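Local coordinates for variable region-containing chitin-binding protein 3 (Branchiostoma floridae, PDB 2FBO), which is an immune-type receptor of amphioxus whose two tandem V-type immunoglobulin domains make up this chain, and the whole protein probably binds chitin, at residues Thr155-Cys160 against Ala212-Ile217; Val168-Gly173 against Pro187-Asn192; Arg227-Leu232 against Arg243-Leu248. All coordinates share one frame; numbering follows the deposited sequence.

Contact 1: Thr155-Cys160 against Ala212-Ile217; sequences TMTCPC and ARNLVI
Arg213 grips the chain around Cys158 by donating from NE to Cys158 O, 2.9 Å away. The approach is bent: the donor sits well above the carbonyl plane, about 41° out of it, and Cys158 O is itself tilted from the guanidinium plane. The same guanidinium is covered on one face by sulfur, with Cys160 SG 3.4 Å from Arg213 NE and displaced toward the rim of the group. The arginine chain bends at chi3 (-61°), which sets the guanidinium against both Cys158 O and Cys160 SG.

A water ties the next layer together. It accepts from Cys158 N and from Arg213 NH2 and donates to Asn214 OD1, which also takes a weak bond from Cys158 N at 3.3 Å. Beyond this polar patch the backbones settle into antiparallel pairing: Met156 N reaches Leu215 O at 2.9 Å, and Leu215 N returns the bond to Met156 O. Side by side on the buried face, Met156 CE and Leu215 CD2 meet at 4.0 Å, and both side chains touch Trp170 of the opposite sheet. On the other face Thr155 crosses Val216, its OG1 against CG2.

Both cysteines are oxidised, Cys158 with Cys230 and Cys160 with Cys163. An arginine, a water and the Cys160-Cys163 disulfide thus take over from regular pairing beside the Cys158-Cys230 intersheet bridge, with Cys158 O and N each held by polar partners.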
ATOM      1  N   THR A 155      11.644   0.688  17.903  1.00 35.62           N
ATOM      2  CA  THR A 155      12.362   0.387  16.680  1.00 36.08           C
ATOM      3  C   THR A 155      11.367  -0.248  15.722  1.00 35.87           C
ATOM      4  O   THR A 155      10.866  -1.347  15.959  1.00 34.65           O
ATOM      5  CB  THR A 155      13.513  -0.596  16.929  1.00 37.14           C
ATOM      6  OG1 THR A 155      14.451  -0.007  17.840  1.00 37.19           O
ATOM      7  CG2 THR A 155      14.223  -0.928  15.618  1.00 36.86           C
ATOM      8  N   MET A 156      11.064   0.461  14.644  1.00 36.51           N
ATOM      9  CA  MET A 156      10.124  -0.058  13.666  1.00 35.85           C
ATOM     10  C   MET A 156      10.918  -0.764  12.582  1.00 35.01           C
ATOM     11  O   MET A 156      11.816  -0.179  11.973  1.00 35.25           O
ATOM     12  CB  MET A 156       9.293   1.090  13.109  1.00 38.56           C
ATOM     13  CG  MET A 156       8.589   1.845  14.222  1.00 39.33           C
ATOM     14  SD  MET A 156       7.556   3.166  13.654  1.00 43.84           S
ATOM     15  CE  MET A 156       8.784   4.342  13.126  1.00 42.16           C
ATOM     16  N   THR A 157      10.597  -2.036  12.369  1.00 34.12           N
ATOM     17  CA  THR A 157      11.293  -2.851  11.382  1.00 33.51           C
ATOM     18  C   THR A 157      10.679  -2.796   9.987  1.00 33.16           C
ATOM     19  O   THR A 157       9.538  -2.370   9.809  1.00 32.58           O
ATOM     20  CB  THR A 157      11.356  -4.316  11.836  1.00 33.36           C
ATOM     21  OG1 THR A 157      10.026  -4.829  11.987  1.00 32.37           O
ATOM     22  CG2 THR A 157      12.084  -4.423  13.174  1.00 34.41           C
ATOM     23  N   CYS A 158      11.460  -3.245   9.007  1.00 32.68           N
ATOM     24  CA  CYS A 158      11.058  -3.253   7.606  1.00 32.70           C
ATOM     25  C   CYS A 158      11.456  -4.575   6.940  1.00 31.45           C
ATOM     26  O   CYS A 158      12.267  -4.582   6.017  1.00 32.16           O
ATOM     27  CB  CYS A 158      11.747  -2.095   6.878  1.00 31.85           C
ATOM     28  SG  CYS A 158      11.202  -1.799   5.164  1.00 28.89           S
ATOM     29  N   PRO A 159      10.889  -5.706   7.395  1.00 32.49           N
ATOM     30  CA  PRO A 159      11.201  -7.024   6.828  1.00 32.76           C
ATOM     31  C   PRO A 159      11.046  -7.015   5.313  1.00 34.34           C
ATOM     32  O   PRO A 159      10.101  -6.421   4.790  1.00 32.92           O
ATOM     33  CB  PRO A 159      10.184  -7.940   7.504  1.00 33.24           C
ATOM     34  CG  PRO A 159       9.961  -7.279   8.821  1.00 33.63           C
ATOM     35  CD  PRO A 159       9.861  -5.824   8.443  1.00 31.98           C
ATOM     36  N   CYS A 160      11.958  -7.680   4.609  1.00 35.16           N
ATOM     37  CA  CYS A 160      11.898  -7.698   3.152  1.00 35.61           C
ATOM     38  C   CYS A 160      12.593  -8.873   2.478  1.00 36.14           C
ATOM     39  O   CYS A 160      13.267  -9.670   3.125  1.00 35.82           O
ATOM     40  CB  CYS A 160      12.510  -6.409   2.608  1.00 36.39           C
ATOM     41  SG  CYS A 160      14.259  -6.130   3.065  1.00 35.53           S
ATOM     42  N   ALA A 212      20.385  -1.556   8.242  1.00 34.33           N
ATOM     43  CA  ALA A 212      20.146  -1.030   6.908  1.00 35.39           C
ATOM     44  C   ALA A 212      18.778  -0.397   6.689  1.00 34.31           C
ATOM     45  O   ALA A 212      18.644   0.507   5.862  1.00 34.78           O
ATOM     46  CB  ALA A 212      20.367  -2.129   5.879  1.00 34.73           C
ATOM     47  N   ARG A 213      17.770  -0.844   7.435  1.00 33.57           N
ATOM     48  CA  ARG A 213      16.413  -0.334   7.225  1.00 32.72           C
ATOM     49  C   ARG A 213      15.637   0.206   8.417  1.00 31.84           C
ATOM     50  O   ARG A 213      14.977   1.238   8.312  1.00 33.26           O
ATOM     51  CB  ARG A 213      15.562  -1.429   6.589  1.00 30.59           C
ATOM     52  CG  ARG A 213      16.136  -2.014   5.314  1.00 32.62           C
ATOM     53  CD  ARG A 213      15.227  -3.113   4.794  1.00 31.54           C
ATOM     54  NE  ARG A 213      15.095  -4.213   5.744  1.00 33.74           N
ATOM     55  CZ  ARG A 213      16.053  -5.098   6.002  1.00 35.81           C
ATOM     56  NH1 ARG A 213      17.223  -5.018   5.376  1.00 34.43           N
ATOM     57  NH2 ARG A 213      15.841  -6.062   6.887  1.00 35.97           N
ATOM     58  N   ASN A 214      15.699  -0.500   9.539  1.00 31.92           N
ATOM     59  CA  ASN A 214      14.946  -0.109  10.723  1.00 32.68           C
ATOM     60  C   ASN A 214      15.092   1.344  11.157  1.00 32.18           C
ATOM     61  O   ASN A 214      16.191   1.903  11.168  1.00 32.19           O
ATOM     62  CB  ASN A 214      15.273  -1.058  11.876  1.00 34.07           C
ATOM     63  CG  ASN A 214      15.103  -2.514  11.485  1.00 35.87           C
ATOM     64  OD1 ASN A 214      14.414  -2.823  10.516  1.00 34.50           O
ATOM     65  ND2 ASN A 214      15.729  -3.414  12.241  1.00 33.60           N
ATOM     66  N   LEU A 215      13.954   1.949  11.490  1.00 32.05           N
ATOM     67  CA  LEU A 215      13.904   3.332  11.931  1.00 31.02           C
ATOM     68  C   LEU A 215      13.643   3.349  13.426  1.00 32.27           C
ATOM     69  O   LEU A 215      12.660   2.779  13.906  1.00 31.05           O
ATOM     70  CB  LEU A 215      12.788   4.096  11.210  1.00 30.40           C
ATOM     71  CG  LEU A 215      12.664   5.582  11.578  1.00 29.41           C
ATOM     72  CD1 LEU A 215      13.964   6.301  11.255  1.00 29.29           C
ATOM     73  CD2 LEU A 215      11.503   6.219  10.819  1.00 30.19           C
ATOM     74  N   VAL A 216      14.536   3.998  14.163  1.00 31.80           N
ATOM     75  CA  VAL A 216      14.393   4.082  15.608  1.00 33.09           C
ATOM     76  C   VAL A 216      13.914   5.473  15.989  1.00 33.30           C
ATOM     77  O   VAL A 216      14.547   6.474  15.645  1.00 33.91           O
ATOM     78  CB  VAL A 216      15.733   3.799  16.319  1.00 34.47           C
ATOM     79  CG1 VAL A 216      15.531   3.811  17.829  1.00 35.34           C
ATOM     80  CG2 VAL A 216      16.290   2.458  15.859  1.00 34.63           C
ATOM     81  N   ILE A 217      12.785   5.536  16.684  1.00 33.61           N
ATOM     82  CA  ILE A 217      12.242   6.812  17.117  1.00 34.57           C
ATOM     83  C   ILE A 217      12.347   6.870  18.636  1.00 34.74           C
ATOM     84  O   ILE A 217      11.901   5.959  19.338  1.00 34.50           O
ATOM     85  CB  ILE A 217      10.763   6.986  16.674  1.00 34.74           C
ATOM     86  CG1 ILE A 217      10.255   8.377  17.063  0.66 36.05           C
ATOM     87  CG2 ILE A 217       9.899   5.925  17.306  0.66 35.27           C
ATOM     88  CD1 ILE A 217      10.961   9.510  16.349  0.66 35.96           C
TER
HETATM   89  O   HOH W   1      14.040  -5.009   8.763  1.00 35.85           O

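Contact 2: Val168-Gly173 against Pro187-Asn192; sequences VTWYTG and PLANKN
Strands 168-173 and 187-191 run antiparallel, 163° between their directions, with a classic beta bulge that shifts the register by one between Trp170 and Tyr171. Two residues, Leu188 and Ala189, stand opposite the single Trp170, and Trp170 O accepts from both backbone nitrogens, at 2.6 Å from Leu188 N and 3.2 Å from Ala189 N, the two arriving from the same face of the carbonyl plane.

On one face of the hairpin, Thr169 OG1 donates to Asn190 OD1 at 2.7 Å, within the plane of the amide carbonyl. Asn190 extends with CG anti to its own nitrogen (chi1 -175°), which carries OD1 across to the threonine; Asn167 ND2 gives the same oxygen a further donor. The hairpin belongs to the larger sheet of the second V-type domain, and its other face looks into the sandwich. Trp170 turns its indole inward, onto Cys158 and Cys230 of the intersheet disulfide, with NE1 bonded to Arg213 O, while its CB packs 4.1 Å from Leu188 CB and close to Ala189 CB.

Past the bulge Thr172 CG2 rests against both methyls of Leu188, 3.8 Å from each of CD1 and CD2, the side chains crossing at about a right angle. A water links Thr172 OG1 to Pro187 O. Tyr171 leans CE2 against Pro187 CG at 4.2 Å, its hydroxyl bonded to Glu231 OE1.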
ATOM      1  N   VAL A 168      16.381   3.318   1.237  1.00 30.01           N
ATOM      2  CA  VAL A 168      15.294   3.192   2.206  1.00 28.37           C
ATOM      3  C   VAL A 168      14.663   4.540   2.519  1.00 27.81           C
ATOM      4  O   VAL A 168      15.364   5.500   2.850  1.00 26.81           O
ATOM      5  CB  VAL A 168      15.792   2.587   3.539  1.00 29.40           C
ATOM      6  CG1 VAL A 168      14.615   2.355   4.476  1.00 27.37           C
ATOM      7  CG2 VAL A 168      16.537   1.290   3.277  1.00 32.47           C
ATOM      8  N   THR A 169      13.339   4.612   2.407  1.00 24.94           N
ATOM      9  CA  THR A 169      12.625   5.845   2.704  1.00 24.75           C
ATOM     10  C   THR A 169      11.380   5.544   3.520  1.00 24.69           C
ATOM     11  O   THR A 169      10.564   4.708   3.130  1.00 24.38           O
ATOM     12  CB  THR A 169      12.171   6.574   1.430  1.00 24.81           C
ATOM     13  OG1 THR A 169      13.288   6.781   0.561  1.00 25.70           O
ATOM     14  CG2 THR A 169      11.556   7.925   1.788  1.00 24.91           C
ATOM     15  N   TRP A 170      11.245   6.212   4.660  1.00 24.29           N
ATOM     16  CA  TRP A 170      10.070   6.031   5.505  1.00 25.26           C
ATOM     17  C   TRP A 170       9.181   7.247   5.296  1.00 26.73           C
ATOM     18  O   TRP A 170       9.682   8.366   5.111  1.00 25.73           O
ATOM     19  CB  TRP A 170      10.444   5.924   6.987  1.00 25.76           C
ATOM     20  CG  TRP A 170      11.137   4.646   7.360  1.00 26.64           C
ATOM     21  CD1 TRP A 170      12.449   4.328   7.147  1.00 27.50           C
ATOM     22  CD2 TRP A 170      10.553   3.520   8.025  1.00 26.72           C
ATOM     23  NE1 TRP A 170      12.720   3.071   7.644  1.00 25.51           N
ATOM     24  CE2 TRP A 170      11.572   2.553   8.187  1.00 26.42           C
ATOM     25  CE3 TRP A 170       9.267   3.231   8.499  1.00 27.36           C
ATOM     26  CZ2 TRP A 170      11.346   1.321   8.805  1.00 27.24           C
ATOM     27  CZ3 TRP A 170       9.042   2.001   9.115  1.00 28.28           C
ATOM     28  CH2 TRP A 170      10.079   1.064   9.261  1.00 28.08           C
ATOM     29  N   TYR A 171       7.868   7.022   5.305  1.00 26.23           N
ATOM     30  CA  TYR A 171       6.902   8.101   5.122  1.00 25.54           C
ATOM     31  C   TYR A 171       5.851   8.029   6.218  1.00 26.08           C
ATOM     32  O   TYR A 171       5.767   7.047   6.955  1.00 26.78           O
ATOM     33  CB  TYR A 171       6.151   7.973   3.784  1.00 25.58           C
ATOM     34  CG  TYR A 171       6.985   7.933   2.526  1.00 23.56           C
ATOM     35  CD1 TYR A 171       7.601   6.753   2.106  1.00 24.92           C
ATOM     36  CD2 TYR A 171       7.126   9.067   1.731  1.00 25.44           C
ATOM     37  CE1 TYR A 171       8.334   6.710   0.924  1.00 25.85           C
ATOM     38  CE2 TYR A 171       7.855   9.034   0.550  1.00 26.07           C
ATOM     39  CZ  TYR A 171       8.454   7.853   0.152  1.00 25.71           C
ATOM     40  OH  TYR A 171       9.157   7.819  -1.027  1.00 28.40           O
ATOM     41  N   THR A 172       5.054   9.086   6.320  1.00 27.57           N
ATOM     42  CA  THR A 172       3.947   9.122   7.264  1.00 28.17           C
ATOM     43  C   THR A 172       2.723   9.452   6.410  1.00 27.28           C
ATOM     44  O   THR A 172       2.854  10.040   5.334  1.00 26.57           O
ATOM     45  CB  THR A 172       4.123  10.214   8.352  1.00 28.39           C
ATOM     46  OG1 THR A 172       4.246  11.500   7.735  1.00 32.21           O
ATOM     47  CG2 THR A 172       5.354   9.931   9.194  1.00 30.06           C
ATOM     48  N   GLY A 173       1.542   9.071   6.880  1.00 26.47           N
ATOM     49  CA  GLY A 173       0.335   9.350   6.121  1.00 26.08           C
ATOM     50  C   GLY A 173      -0.174   8.142   5.355  1.00 24.42           C
ATOM     51  O   GLY A 173      -0.116   7.021   5.851  1.00 23.31           O
ATOM     52  N   PRO A 187       7.567  12.446   3.400  1.00 28.30           N
ATOM     53  CA  PRO A 187       8.840  11.816   3.769  1.00 28.39           C
ATOM     54  C   PRO A 187       9.119  11.967   5.262  1.00 28.94           C
ATOM     55  O   PRO A 187       8.908  13.035   5.845  1.00 27.75           O
ATOM     56  CB  PRO A 187       9.858  12.565   2.912  1.00 29.62           C
ATOM     57  CG  PRO A 187       9.074  12.897   1.683  1.00 31.72           C
ATOM     58  CD  PRO A 187       7.757  13.378   2.275  1.00 29.83           C
ATOM     59  N   LEU A 188       9.593  10.891   5.873  1.00 28.59           N
ATOM     60  CA  LEU A 188       9.892  10.875   7.298  1.00 29.60           C
ATOM     61  C   LEU A 188      11.392  10.728   7.535  1.00 30.82           C
ATOM     62  O   LEU A 188      11.996  11.490   8.294  1.00 30.09           O
ATOM     63  CB  LEU A 188       9.166   9.707   7.960  1.00 28.88           C
ATOM     64  CG  LEU A 188       9.391   9.529   9.459  1.00 30.11           C
ATOM     65  CD1 LEU A 188       8.880  10.753  10.203  1.00 31.19           C
ATOM     66  CD2 LEU A 188       8.671   8.277   9.931  1.00 29.99           C
ATOM     67  N   ALA A 189      11.982   9.733   6.881  1.00 31.28           N
ATOM     68  CA  ALA A 189      13.410   9.458   7.010  1.00 30.48           C
ATOM     69  C   ALA A 189      13.927   8.832   5.720  1.00 32.57           C
ATOM     70  O   ALA A 189      13.155   8.279   4.933  1.00 30.70           O
ATOM     71  CB  ALA A 189      13.648   8.520   8.182  1.00 30.29           C
ATOM     72  N   ASN A 190      15.234   8.923   5.502  1.00 32.35           N
ATOM     73  CA  ASN A 190      15.836   8.367   4.301  1.00 32.68           C
ATOM     74  C   ASN A 190      17.278   7.963   4.556  1.00 33.81           C
ATOM     75  O   ASN A 190      17.995   8.623   5.310  1.00 33.06           O
ATOM     76  CB  ASN A 190      15.803   9.392   3.166  1.00 33.02           C
ATOM     77  CG  ASN A 190      16.299   8.823   1.850  1.00 35.84           C
ATOM     78  OD1 ASN A 190      15.626   8.006   1.218  1.00 37.08           O
ATOM     79  ND2 ASN A 190      17.487   9.250   1.427  1.00 36.22           N
ATOM     80  N   LYS A 191      17.691   6.876   3.918  1.00 33.64           N
ATOM     81  CA  LYS A 191      19.051   6.376   4.029  1.00 35.27           C
ATOM     82  C   LYS A 191      19.432   5.786   2.680  1.00 36.63           C
ATOM     83  O   LYS A 191      18.882   4.763   2.272  1.00 35.27           O
ATOM     84  CB  LYS A 191      19.151   5.295   5.105  1.00 36.73           C
ATOM     85  CG  LYS A 191      20.544   4.688   5.218  1.00 38.79           C
ATOM     86  CD  LYS A 191      20.591   3.543   6.222  1.00 41.75           C
ATOM     87  CE  LYS A 191      21.983   2.919   6.254  1.00 45.99           C
ATOM     88  NZ  LYS A 191      22.080   1.752   7.175  1.00 48.97           N
ATOM     89  N   ASN A 192      20.359   6.433   1.981  1.00 37.86           N
ATOM     90  CA  ASN A 192      20.787   5.936   0.681  1.00 40.96           C
ATOM     91  C   ASN A 192      21.980   4.989   0.817  1.00 42.07           C
ATOM     92  O   ASN A 192      22.574   4.869   1.891  1.00 42.54           O
ATOM     93  CB  ASN A 192      21.136   7.100  -0.257  1.00 41.74           C
ATOM     94  CG  ASN A 192      22.256   7.966   0.274  1.00 44.01           C
ATOM     95  OD1 ASN A 192      23.213   7.469   0.868  1.00 43.55           O
ATOM     96  ND2 ASN A 192      22.153   9.270   0.046  1.00 44.86           N
TER
HETATM   97  O   HOH W   2       6.727  12.713   7.423  1.00 37.69           O

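Contact 3: Arg227-Leu232 against Arg243-Leu248; sequences RVWCEL and RSSTIL
This is a buried antiparallel pairing of two strands of one hairpin, 227-232 and 243-248, in the larger sheet of the second V-type domain, where that sheet meets the first domain; its centre lies about 8 Å from the centre of the chain. Four backbone bonds join Val228 to Thr246 and Cys230 to Ser244; the straightest, Val228 N to Thr246 O, is 2.8 Å long.

The face carrying Arg227, Trp229 and Glu231 does most of the side-chain work. Ser245 lays its CB over the centre of the Trp229 six-membered ring, 3.3 Å from the centroid and only 10° off the ring normal, a CH-pi contact. Its OG, held between the backbone N and carbonyl carbon by chi1 of 78°, stands over the same face but off toward the CZ2-CH2 edge, and accepts from Arg227 NH2 at 3.0 Å. The methyl Ile247 CD1 sits over the centre of the Arg227 guanidinium, 3.4 Å from CZ.

In immunoglobulin terms these are the F and G strands, with Cys230 supplying the F-strand half of the intersheet disulfide to Cys158. Several contacts with the first domain come from the Trp229 face: Arg227 NH1 bonds Met3 O and Phe118 O, and Ser245 OG bonds Asp121.

At the far end Arg243 NH2 and Glu231 OE2 form a salt bridge of 2.9 Å. The arginine comes from above the carboxylate, the two planes standing 86° apart, and a water bridges Glu231 OE2 to Arg243 NE. Tyr171, the partner of Glu231 OE1, has its ring in a cation-pi contact with Arg243. The opposite face is quieter: the Val228 and Thr246 side chains cross at a slant, with CG2 of Val228 4.0 Å from CB of Thr246.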
ATOM      1  N   ARG A 227       0.059   6.511  10.805  1.00 31.67           N
ATOM      2  CA  ARG A 227       0.527   5.429   9.958  1.00 30.10           C
ATOM      3  C   ARG A 227       1.878   5.797   9.368  1.00 29.62           C
ATOM      4  O   ARG A 227       2.095   6.928   8.931  1.00 31.33           O
ATOM      5  CB  ARG A 227      -0.485   5.156   8.838  1.00 30.07           C
ATOM      6  CG  ARG A 227      -0.164   3.938   7.984  1.00 28.40           C
ATOM      7  CD  ARG A 227      -1.192   3.765   6.863  1.00 26.58           C
ATOM      8  NE  ARG A 227      -2.548   3.568   7.372  1.00 26.43           N
ATOM      9  CZ  ARG A 227      -3.019   2.419   7.847  1.00 24.93           C
ATOM     10  NH1 ARG A 227      -4.269   2.349   8.283  1.00 26.20           N
ATOM     11  NH2 ARG A 227      -2.253   1.337   7.874  1.00 26.91           N
ATOM     12  N   VAL A 228       2.799   4.846   9.383  1.00 29.63           N
ATOM     13  CA  VAL A 228       4.121   5.073   8.824  1.00 30.47           C
ATOM     14  C   VAL A 228       4.345   4.030   7.744  1.00 29.61           C
ATOM     15  O   VAL A 228       3.761   2.942   7.788  1.00 29.26           O
ATOM     16  CB  VAL A 228       5.221   4.931   9.893  1.00 31.41           C
ATOM     17  CG1 VAL A 228       5.069   6.028  10.941  1.00 32.29           C
ATOM     18  CG2 VAL A 228       5.138   3.558  10.538  1.00 32.03           C
ATOM     19  N   TRP A 229       5.184   4.361   6.772  1.00 26.88           N
ATOM     20  CA  TRP A 229       5.457   3.428   5.691  1.00 28.23           C
ATOM     21  C   TRP A 229       6.941   3.232   5.489  1.00 27.28           C
ATOM     22  O   TRP A 229       7.718   4.174   5.627  1.00 28.71           O
ATOM     23  CB  TRP A 229       4.891   3.943   4.366  1.00 26.02           C
ATOM     24  CG  TRP A 229       3.422   4.174   4.342  1.00 25.98           C
ATOM     25  CD1 TRP A 229       2.733   5.180   4.957  1.00 27.50           C
ATOM     26  CD2 TRP A 229       2.455   3.397   3.633  1.00 26.01           C
ATOM     27  NE1 TRP A 229       1.391   5.079   4.671  1.00 25.33           N
ATOM     28  CE2 TRP A 229       1.192   3.991   3.861  1.00 25.80           C
ATOM     29  CE3 TRP A 229       2.531   2.256   2.824  1.00 26.84           C
ATOM     30  CZ2 TRP A 229       0.014   3.482   3.307  1.00 25.46           C
ATOM     31  CZ3 TRP A 229       1.356   1.749   2.270  1.00 26.13           C
ATOM     32  CH2 TRP A 229       0.116   2.363   2.515  1.00 25.12           C
ATOM     33  N   CYS A 230       7.327   2.006   5.156  1.00 26.23           N
ATOM     34  CA  CYS A 230       8.719   1.731   4.844  1.00 27.83           C
ATOM     35  C   CYS A 230       8.762   1.373   3.375  1.00 26.00           C
ATOM     36  O   CYS A 230       8.110   0.416   2.946  1.00 25.59           O
ATOM     37  CB  CYS A 230       9.295   0.553   5.631  1.00 27.19           C
ATOM     38  SG  CYS A 230      11.012   0.223   5.094  1.00 29.76           S
ATOM     39  N   GLU A 231       9.508   2.154   2.605  1.00 25.99           N
ATOM     40  CA  GLU A 231       9.655   1.900   1.182  1.00 25.47           C
ATOM     41  C   GLU A 231      11.105   1.580   0.863  1.00 25.94           C
ATOM     42  O   GLU A 231      12.017   2.273   1.323  1.00 24.48           O
ATOM     43  CB  GLU A 231       9.246   3.118   0.353  1.00 26.37           C
ATOM     44  CG  GLU A 231       9.641   2.975  -1.115  1.00 26.70           C
ATOM     45  CD  GLU A 231       9.437   4.237  -1.916  1.00 29.23           C
ATOM     46  OE1 GLU A 231      10.056   5.270  -1.573  1.00 30.86           O
ATOM     47  OE2 GLU A 231       8.663   4.197  -2.897  1.00 28.04           O
ATOM     48  N   LEU A 232      11.303   0.526   0.081  1.00 23.77           N
ATOM     49  CA  LEU A 232      12.630   0.121  -0.353  1.00 24.61           C
ATOM     50  C   LEU A 232      12.633   0.232  -1.871  1.00 25.96           C
ATOM     51  O   LEU A 232      11.710  -0.253  -2.530  1.00 27.42           O
ATOM     52  CB  LEU A 232      12.920  -1.319   0.066  1.00 24.53           C
ATOM     53  CG  LEU A 232      12.854  -1.626   1.563  1.00 26.05           C
ATOM     54  CD1 LEU A 232      13.210  -3.085   1.797  1.00 26.93           C
ATOM     55  CD2 LEU A 232      13.817  -0.716   2.318  1.00 26.32           C
ATOM     56  N   ARG A 243       6.478  -0.872  -0.809  1.00 22.55           N
ATOM     57  CA  ARG A 243       6.293  -0.259   0.495  1.00 22.91           C
ATOM     58  C   ARG A 243       5.131  -0.914   1.221  1.00 25.10           C
ATOM     59  O   ARG A 243       4.226  -1.467   0.598  1.00 23.22           O
ATOM     60  CB  ARG A 243       6.047   1.253   0.351  1.00 20.13           C
ATOM     61  CG  ARG A 243       4.690   1.641  -0.257  1.00 19.18           C
ATOM     62  CD  ARG A 243       4.484   3.168  -0.265  1.00 19.34           C
ATOM     63  NE  ARG A 243       5.376   3.858  -1.190  1.00 17.93           N
ATOM     64  CZ  ARG A 243       5.409   5.179  -1.362  1.00 21.43           C
ATOM     65  NH1 ARG A 243       4.596   5.966  -0.671  1.00 24.09           N
ATOM     66  NH2 ARG A 243       6.256   5.718  -2.226  1.00 21.35           N
ATOM     67  N   SER A 244       5.173  -0.858   2.546  1.00 24.34           N
ATOM     68  CA  SER A 244       4.134  -1.438   3.385  1.00 26.22           C
ATOM     69  C   SER A 244       3.948  -0.502   4.575  1.00 26.03           C
ATOM     70  O   SER A 244       4.884   0.204   4.969  1.00 25.48           O
ATOM     71  CB  SER A 244       4.561  -2.828   3.861  1.00 27.03           C
ATOM     72  OG  SER A 244       3.531  -3.446   4.602  1.00 30.02           O
ATOM     73  N   SER A 245       2.755  -0.491   5.158  1.00 26.37           N
ATOM     74  CA  SER A 245       2.510   0.411   6.273  1.00 27.13           C
ATOM     75  C   SER A 245       2.343  -0.257   7.630  1.00 27.72           C
ATOM     76  O   SER A 245       2.095  -1.463   7.739  1.00 28.37           O
ATOM     77  CB  SER A 245       1.279   1.280   5.994  1.00 24.32           C
ATOM     78  OG  SER A 245       0.086   0.544   6.205  1.00 26.38           O
ATOM     79  N   THR A 246       2.483   0.562   8.665  1.00 28.47           N
ATOM     80  CA  THR A 246       2.339   0.121  10.045  1.00 30.78           C
ATOM     81  C   THR A 246       1.694   1.259  10.821  1.00 29.50           C
ATOM     82  O   THR A 246       2.068   2.426  10.660  1.00 30.29           O
ATOM     83  CB  THR A 246       3.707  -0.180  10.706  1.00 31.51           C
ATOM     84  OG1 THR A 246       4.371  -1.233  10.001  1.00 32.48           O
ATOM     85  CG2 THR A 246       3.512  -0.604  12.160  1.00 34.22           C
ATOM     86  N   ILE A 247       0.706   0.922  11.639  1.00 30.38           N
ATOM     87  CA  ILE A 247       0.037   1.917  12.466  1.00 31.30           C
ATOM     88  C   ILE A 247       0.825   2.048  13.766  1.00 31.81           C
ATOM     89  O   ILE A 247       1.018   1.061  14.477  1.00 31.58           O
ATOM     90  CB  ILE A 247      -1.404   1.494  12.826  1.00 31.08           C
ATOM     91  CG1 ILE A 247      -2.318   1.625  11.604  1.00 30.14           C
ATOM     92  CG2 ILE A 247      -1.922   2.348  13.981  1.00 33.02           C
ATOM     93  CD1 ILE A 247      -2.504   3.048  11.122  1.00 29.14           C
ATOM     94  N   LEU A 248       1.282   3.260  14.063  1.00 32.44           N
ATOM     95  CA  LEU A 248       2.030   3.512  15.290  1.00 34.70           C
ATOM     96  C   LEU A 248       1.066   4.048  16.341  1.00 35.43           C
ATOM     97  O   LEU A 248       0.495   5.125  16.173  1.00 35.41           O
ATOM     98  CB  LEU A 248       3.139   4.543  15.040  1.00 34.09           C
ATOM     99  CG  LEU A 248       3.968   4.972  16.256  1.00 35.94           C
ATOM    100  CD1 LEU A 248       4.720   3.775  16.825  1.00 34.04           C
ATOM    101  CD2 LEU A 248       4.942   6.068  15.845  1.00 35.87           C
TER
HETATM  102  O   HOH W   3       6.733   2.104  -3.180  1.00 20.49           O

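Overall arrangement
All three contacts lie in the second V-type domain, their centres about 9 to 11 Å apart. Contacts 2 and 3 share one sheet, in which strands 167-175 and 226-233 are neighbours, whereas contact 1 belongs to the smaller sheet facing it. Along the chain contact 2 is nested within the loop closed by contact 1, and contact 3 follows both. The Cys158-Cys230 disulfide bolts contact 1 to contact 3, and Trp170 of contact 2 packs beside it. Together they outline the pinned core of an immunoglobulin sandwich, with contact 3 lying nearest the first domain.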